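Local coordinates for DnaJ-like protein MG200 (Mycoplasma genitalium, PDB 4DCZ), which is of uncertain molecular function but, as a terminal organelle protein carrying an EAGR box, is probably involved in mycoplasma gliding motility, at residues A[41-55]-A[64-78]. Sequence-based numbering, arbitrary orientation.
Sequences VTASDWEALVGDTRY and WSWKGYFDEQGKWVW
Val41 lays CG1 against the Phe70 ring, 3.7 Å from CD2, while its strand pairs antiparallel with a strand of the second subunit. Asp45 brings CB to Phe70 CZ; its carboxylate turns back to the helix start, where OD2 accepts from both N and OG1 of Thr42 and OD1 from Lys36 N. Trp46 is the hub of an aromatic cluster. With CG anti to the carbonyl carbon (chi1 -65°), its indole packs on residues of strands 64-70 and 76-78: Phe70 points an edge at one face, CD2 lying 3.8 Å from Trp46 CE2, with the planes at 87°. The Trp46 edge in turn meets the face of Trp66, a second T-shaped pair, and Trp76 turns its edge to a face of Trp46 in an offset edge-to-face pair. Leu49 packs among the rings, CB at the edge of Trp66, CD1 against Phe70 and over a face of Trp76. Beyond it the turn passes over Trp64, whose face receives CH-pi contacts from Val50 CA and from Gly51 CA, the latter 3.9 Å from the six-membered ring centroid. Arg54 grips the Asp52 carboxylate side-on, NE to OD1 and NH2 to OD2, and OD1 also accepts from Arg54 N, forming an Asx turn; Thr53 O accepts from Lys67 NZ at 3.0 Å. Tyr55 ends the walk, directing its edge at the face of Trp76, CD1 3.6 Å from NE1, as its carbonyl O takes a nearly straight bond from Lys67 N (2.8 Å). The EAGR box thus exemplifies a small domain whose core is held by steeply inclined rings packed mostly edge to face, with Lys67, at the break in strand 64-70, supplying two polar bonds at its margin.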
loop_
_atom_site.group_PDB
_atom_site.type_symbol
_atom_site.label_atom_id
_atom_site.label_comp_id
_atom_site.label_asym_id
_atom_site.label_seq_id
_atom_site.Cartn_x
_atom_site.Cartn_y
_atom_site.Cartn_z
ATOM N N VAL A 41 4.456 5.402 5.399
ATOM C CA VAL A 41 3.207 5.913 4.903
ATOM C C VAL A 41 2.204 6.117 6.060
ATOM O O VAL A 41 1.944 5.208 6.814
ATOM C CB VAL A 41 2.706 4.985 3.837
ATOM C CG1 VAL A 41 1.440 5.505 3.221
ATOM C CG2 VAL A 41 3.761 4.898 2.815
ATOM N N THR A 42 1.671 7.332 6.199
ATOM C CA THR A 42 0.794 7.712 7.306
ATOM C C THR A 42 -0.577 8.033 6.738
ATOM O O THR A 42 -0.749 8.104 5.549
ATOM C CB THR A 42 1.282 9.003 7.920
ATOM O OG1 THR A 42 1.337 9.989 6.872
ATOM C CG2 THR A 42 2.664 8.836 8.520
ATOM N N ALA A 43 -1.549 8.281 7.598
ATOM C CA ALA A 43 -2.888 8.603 7.154
ATOM C C ALA A 43 -2.891 9.867 6.293
ATOM O O ALA A 43 -3.610 9.912 5.305
ATOM C CB ALA A 43 -3.833 8.746 8.342
ATOM N N SER A 44 -2.068 10.869 6.601
ATOM C CA SER A 44 -2.026 12.045 5.719
ATOM C C SER A 44 -1.621 11.745 4.290
ATOM O O SER A 44 -2.056 12.417 3.367
ATOM C CB SER A 44 -1.063 13.069 6.229
ATOM O OG SER A 44 -1.350 13.245 7.558
ATOM N N ASP A 45 -0.750 10.781 4.080
ATOM C CA ASP A 45 -0.304 10.546 2.723
ATOM C C ASP A 45 -1.516 10.131 1.871
ATOM O O ASP A 45 -1.653 10.551 0.694
ATOM C CB ASP A 45 0.820 9.511 2.694
ATOM C CG ASP A 45 2.143 10.056 3.256
ATOM O OD1 ASP A 45 2.615 11.152 2.816
ATOM O OD2 ASP A 45 2.733 9.338 4.111
ATOM N N TRP A 46 -2.410 9.348 2.477
ATOM C CA TRP A 46 -3.602 8.913 1.752
ATOM C C TRP A 46 -4.725 9.959 1.747
ATOM O O TRP A 46 -5.384 10.145 0.723
ATOM C CB TRP A 46 -4.212 7.647 2.340
ATOM C CG TRP A 46 -3.433 6.383 2.285
ATOM C CD1 TRP A 46 -2.604 5.925 3.237
ATOM C CD2 TRP A 46 -3.512 5.349 1.298
ATOM N NE1 TRP A 46 -2.123 4.689 2.908
ATOM C CE2 TRP A 46 -2.667 4.310 1.718
ATOM C CE3 TRP A 46 -4.198 5.208 0.091
ATOM C CZ2 TRP A 46 -2.491 3.139 0.980
ATOM C CZ3 TRP A 46 -4.043 4.039 -0.633
ATOM C CH2 TRP A 46 -3.197 3.018 -0.182
ATOM N N GLU A 47 -4.993 10.596 2.874
ATOM C CA GLU A 47 -6.130 11.476 2.908
ATOM C C GLU A 47 -5.941 12.670 1.977
ATOM O O GLU A 47 -6.904 13.186 1.413
ATOM C CB GLU A 47 -6.400 11.947 4.296
ATOM C CG GLU A 47 -6.784 10.833 5.227
ATOM C CD GLU A 47 -8.212 10.414 5.093
ATOM O OE1 GLU A 47 -9.091 11.299 5.296
ATOM O OE2 GLU A 47 -8.461 9.206 4.827
ATOM N N ALA A 48 -4.715 13.099 1.766
ATOM C CA ALA A 48 -4.504 14.240 0.880
ATOM C C ALA A 48 -5.092 13.889 -0.498
ATOM O O ALA A 48 -5.620 14.753 -1.224
ATOM C CB ALA A 48 -3.028 14.612 0.805
ATOM N N LEU A 49 -5.065 12.611 -0.822
ATOM C CA LEU A 49 -5.467 12.163 -2.128
ATOM C C LEU A 49 -6.964 11.851 -2.241
ATOM O O LEU A 49 -7.479 11.737 -3.362
ATOM C CB LEU A 49 -4.706 10.898 -2.522
ATOM C CG LEU A 49 -3.187 10.897 -2.366
ATOM C CD1 LEU A 49 -2.675 9.459 -2.521
ATOM C CD2 LEU A 49 -2.522 11.816 -3.365
ATOM N N VAL A 50 -7.664 11.694 -1.121
ATOM C CA VAL A 50 -9.104 11.427 -1.203
ATOM C C VAL A 50 -9.809 12.550 -1.976
ATOM O O VAL A 50 -9.540 13.728 -1.777
ATOM C CB VAL A 50 -9.733 11.249 0.190
ATOM C CG1 VAL A 50 -11.202 11.125 0.083
ATOM C CG2 VAL A 50 -9.169 10.021 0.834
ATOM N N GLY A 51 -10.684 12.174 -2.891
ATOM C CA GLY A 51 -11.470 13.148 -3.639
ATOM C C GLY A 51 -10.800 13.661 -4.901
ATOM O O GLY A 51 -11.382 14.478 -5.628
ATOM N N ASP A 52 -9.585 13.183 -5.168
ATOM C CA ASP A 52 -8.779 13.732 -6.236
ATOM C C ASP A 52 -8.796 12.658 -7.264
ATOM O O ASP A 52 -8.226 11.608 -7.057
ATOM C CB ASP A 52 -7.365 14.026 -5.746
ATOM C CG ASP A 52 -6.385 14.402 -6.874
ATOM O OD1 ASP A 52 -6.671 14.144 -8.075
ATOM O OD2 ASP A 52 -5.275 14.907 -6.527
ATOM N N THR A 53 -9.442 12.929 -8.388
ATOM C CA THR A 53 -9.837 11.862 -9.279
ATOM C C THR A 53 -8.649 11.307 -10.077
ATOM O O THR A 53 -8.799 10.313 -10.802
ATOM C CB THR A 53 -10.938 12.332 -10.211
ATOM O OG1 THR A 53 -10.444 13.471 -10.894
ATOM C CG2 THR A 53 -12.233 12.690 -9.429
ATOM N N ARG A 54 -7.465 11.913 -9.942
ATOM C CA ARG A 54 -6.267 11.236 -10.452
ATOM C C ARG A 54 -6.049 9.915 -9.726
ATOM O O ARG A 54 -5.535 8.998 -10.322
ATOM C CB ARG A 54 -4.978 12.046 -10.264
ATOM C CG ARG A 54 -4.591 13.011 -11.399
ATOM C CD ARG A 54 -5.068 14.452 -11.095
ATOM N NE ARG A 54 -4.760 14.860 -9.718
ATOM C CZ ARG A 54 -3.582 15.338 -9.323
ATOM N NH1 ARG A 54 -2.586 15.509 -10.192
ATOM N NH2 ARG A 54 -3.398 15.662 -8.052
ATOM N N TYR A 55 -6.420 9.831 -8.455
ATOM C CA TYR A 55 -6.003 8.731 -7.576
ATOM C C TYR A 55 -7.099 7.752 -7.178
ATOM O O TYR A 55 -6.828 6.668 -6.646
ATOM C CB TYR A 55 -5.384 9.328 -6.315
ATOM C CG TYR A 55 -4.187 10.188 -6.666
ATOM C CD1 TYR A 55 -3.042 9.613 -7.143
ATOM C CD2 TYR A 55 -4.227 11.556 -6.578
ATOM C CE1 TYR A 55 -1.951 10.362 -7.510
ATOM C CE2 TYR A 55 -3.128 12.319 -6.942
ATOM C CZ TYR A 55 -1.989 11.696 -7.414
ATOM O OH TYR A 55 -0.863 12.390 -7.808
ATOM N N TRP A 64 -15.259 6.100 -1.624
ATOM C CA TRP A 64 -14.047 6.367 -2.370
ATOM C C TRP A 64 -13.310 5.049 -2.669
ATOM O O TRP A 64 -13.169 4.228 -1.784
ATOM C CB TRP A 64 -13.158 7.331 -1.596
ATOM C CG TRP A 64 -11.970 7.737 -2.343
ATOM C CD1 TRP A 64 -10.722 7.328 -2.103
ATOM C CD2 TRP A 64 -11.901 8.604 -3.482
ATOM N NE1 TRP A 64 -9.853 7.898 -2.999
ATOM C CE2 TRP A 64 -10.556 8.679 -3.866
ATOM C CE3 TRP A 64 -12.841 9.331 -4.201
ATOM C CZ2 TRP A 64 -10.108 9.447 -4.939
ATOM C CZ3 TRP A 64 -12.408 10.097 -5.289
ATOM C CH2 TRP A 64 -11.045 10.162 -5.638
ATOM N N SER A 65 -12.892 4.832 -3.914
ATOM C CA SER A 65 -12.117 3.653 -4.277
ATOM C C SER A 65 -10.893 4.146 -4.933
ATOM O O SER A 65 -10.912 5.188 -5.565
ATOM C CB SER A 65 -12.831 2.770 -5.285
ATOM O OG SER A 65 -14.142 2.495 -4.859
ATOM N N TRP A 66 -9.842 3.355 -4.845
ATOM C CA TRP A 66 -8.511 3.824 -5.183
ATOM C C TRP A 66 -8.046 3.242 -6.482
ATOM O O TRP A 66 -8.319 2.100 -6.738
ATOM C CB TRP A 66 -7.528 3.373 -4.114
ATOM C CG TRP A 66 -7.738 4.023 -2.809
ATOM C CD1 TRP A 66 -8.345 3.490 -1.695
ATOM C CD2 TRP A 66 -7.347 5.348 -2.462
ATOM N NE1 TRP A 66 -8.326 4.427 -0.675
ATOM C CE2 TRP A 66 -7.721 5.567 -1.135
ATOM C CE3 TRP A 66 -6.730 6.372 -3.160
ATOM C CZ2 TRP A 66 -7.497 6.745 -0.502
ATOM C CZ3 TRP A 66 -6.481 7.566 -2.513
ATOM C CH2 TRP A 66 -6.857 7.739 -1.200
ATOM N N LYS A 67 -7.285 4.010 -7.256
ATOM C CA LYS A 67 -6.717 3.492 -8.487
ATOM C C LYS A 67 -5.236 3.017 -8.327
ATOM O O LYS A 67 -4.609 2.463 -9.280
ATOM C CB LYS A 67 -6.876 4.542 -9.594
ATOM C CG LYS A 67 -8.322 4.759 -10.038
ATOM C CD LYS A 67 -8.440 5.629 -11.334
ATOM C CE LYS A 67 -8.900 7.094 -11.106
ATOM N NZ LYS A 67 -9.350 7.796 -12.384
ATOM N N GLY A 68 -4.704 3.197 -7.124
ATOM C CA GLY A 68 -3.355 2.741 -6.837
ATOM C C GLY A 68 -3.118 2.591 -5.344
ATOM O O GLY A 68 -4.072 2.422 -4.581
ATOM N N TYR A 69 -1.848 2.661 -4.928
ATOM C CA TYR A 69 -1.457 2.580 -3.507
ATOM C C TYR A 69 0.009 2.913 -3.291
ATOM O O TYR A 69 0.833 2.900 -4.219
ATOM C CB TYR A 69 -1.687 1.170 -2.978
ATOM C CG TYR A 69 -0.942 0.141 -3.754
ATOM C CD1 TYR A 69 0.258 -0.320 -3.322
ATOM C CD2 TYR A 69 -1.425 -0.333 -4.952
ATOM C CE1 TYR A 69 0.974 -1.282 -4.068
ATOM C CE2 TYR A 69 -0.727 -1.308 -5.707
ATOM C CZ TYR A 69 0.474 -1.749 -5.251
ATOM O OH TYR A 69 1.177 -2.657 -5.930
ATOM N N PHE A 70 0.357 3.141 -2.050
ATOM C CA PHE A 70 1.745 3.332 -1.735
ATOM C C PHE A 70 2.425 2.009 -1.528
ATOM O O PHE A 70 1.858 1.116 -0.885
ATOM C CB PHE A 70 1.851 4.110 -0.475
ATOM C CG PHE A 70 1.407 5.507 -0.630
ATOM C CD1 PHE A 70 2.234 6.437 -1.207
ATOM C CD2 PHE A 70 0.192 5.900 -0.208
ATOM C CE1 PHE A 70 1.851 7.754 -1.321
ATOM C CE2 PHE A 70 -0.186 7.227 -0.354
ATOM C CZ PHE A 70 0.637 8.134 -0.896
ATOM N N ASP A 71 3.635 1.902 -2.069
ATOM C CA ASP A 71 4.419 0.666 -2.059
ATOM C C ASP A 71 5.351 0.691 -0.873
ATOM O O ASP A 71 5.340 1.660 -0.127
ATOM C CB ASP A 71 5.173 0.423 -3.411
ATOM C CG ASP A 71 6.426 1.304 -3.601
ATOM O OD1 ASP A 71 6.591 2.276 -2.811
ATOM O OD2 ASP A 71 7.233 1.029 -4.556
ATOM N N GLU A 72 6.159 -0.351 -0.693
ATOM C CA GLU A 72 7.022 -0.438 0.490
ATOM C C GLU A 72 7.901 0.817 0.603
ATOM O O GLU A 72 8.068 1.373 1.682
ATOM C CB GLU A 72 7.837 -1.702 0.392
ATOM C CG GLU A 72 8.769 -2.029 1.535
ATOM C CD GLU A 72 9.624 -3.261 1.195
ATOM O OE1 GLU A 72 9.545 -3.659 0.006
ATOM O OE2 GLU A 72 10.351 -3.837 2.077
ATOM N N GLN A 73 8.380 1.312 -0.532
ATOM C CA GLN A 73 9.197 2.536 -0.577
ATOM C C GLN A 73 8.421 3.820 -0.202
ATOM O O GLN A 73 9.017 4.830 0.162
ATOM C CB GLN A 73 9.856 2.710 -1.972
ATOM C CG GLN A 73 10.998 1.685 -2.304
ATOM C CD GLN A 73 10.488 0.207 -2.347
ATOM O OE1 GLN A 73 11.000 -0.649 -1.608
ATOM N NE2 GLN A 73 9.511 -0.084 -3.226
ATOM N N GLY A 74 7.106 3.792 -0.283
ATOM C CA GLY A 74 6.353 5.018 -0.189
ATOM C C GLY A 74 6.072 5.624 -1.553
ATOM O O GLY A 74 5.549 6.747 -1.656
ATOM N N LYS A 75 6.400 4.899 -2.613
ATOM C CA LYS A 75 6.091 5.386 -3.943
ATOM C C LYS A 75 4.688 5.003 -4.267
ATOM O O LYS A 75 4.235 3.944 -3.886
ATOM C CB LYS A 75 7.003 4.764 -4.978
ATOM C CG LYS A 75 6.842 5.322 -6.371
ATOM C CD LYS A 75 7.850 4.640 -7.305
ATOM C CE LYS A 75 7.357 4.591 -8.767
ATOM N NZ LYS A 75 8.414 4.001 -9.641
ATOM N N TRP A 76 3.993 5.844 -4.998
ATOM C CA TRP A 76 2.644 5.496 -5.386
ATOM C C TRP A 76 2.692 4.627 -6.625
ATOM O O TRP A 76 3.377 4.967 -7.563
ATOM C CB TRP A 76 1.884 6.763 -5.663
ATOM C CG TRP A 76 0.535 6.553 -6.144
ATOM C CD1 TRP A 76 0.102 6.676 -7.411
ATOM C CD2 TRP A 76 -0.596 6.225 -5.366
ATOM N NE1 TRP A 76 -1.253 6.450 -7.477
ATOM C CE2 TRP A 76 -1.697 6.180 -6.220
ATOM C CE3 TRP A 76 -0.791 5.991 -4.019
ATOM C CZ2 TRP A 76 -2.948 5.869 -5.788
ATOM C CZ3 TRP A 76 -2.055 5.706 -3.589
ATOM C CH2 TRP A 76 -3.109 5.625 -4.470
ATOM N N VAL A 77 1.977 3.509 -6.632
ATOM C CA VAL A 77 1.917 2.654 -7.813
ATOM C C VAL A 77 0.461 2.465 -8.210
ATOM O O VAL A 77 -0.407 2.686 -7.408
ATOM C CB VAL A 77 2.576 1.312 -7.522
ATOM C CG1 VAL A 77 4.028 1.508 -7.290
ATOM C CG2 VAL A 77 2.003 0.732 -6.306
ATOM N N TRP A 78 0.197 2.061 -9.444
ATOM C CA TRP A 78 -1.171 1.866 -9.923
ATOM C C TRP A 78 -1.569 0.428 -9.872
ATOM O O TRP A 78 -0.742 -0.460 -9.713
ATOM C CB TRP A 78 -1.280 2.282 -11.370
ATOM C CG TRP A 78 -0.874 3.649 -11.552
ATOM C CD1 TRP A 78 0.326 4.087 -12.000
ATOM C CD2 TRP A 78 -1.649 4.812 -11.229
ATOM N NE1 TRP A 78 0.348 5.457 -11.984
ATOM C CE2 TRP A 78 -0.852 5.924 -11.505
ATOM C CE3 TRP A 78 -2.944 5.017 -10.714
ATOM C CZ2 TRP A 78 -1.320 7.235 -11.345
ATOM C CZ3 TRP A 78 -3.393 6.320 -10.521
ATOM C CH2 TRP A 78 -2.585 7.406 -10.832
#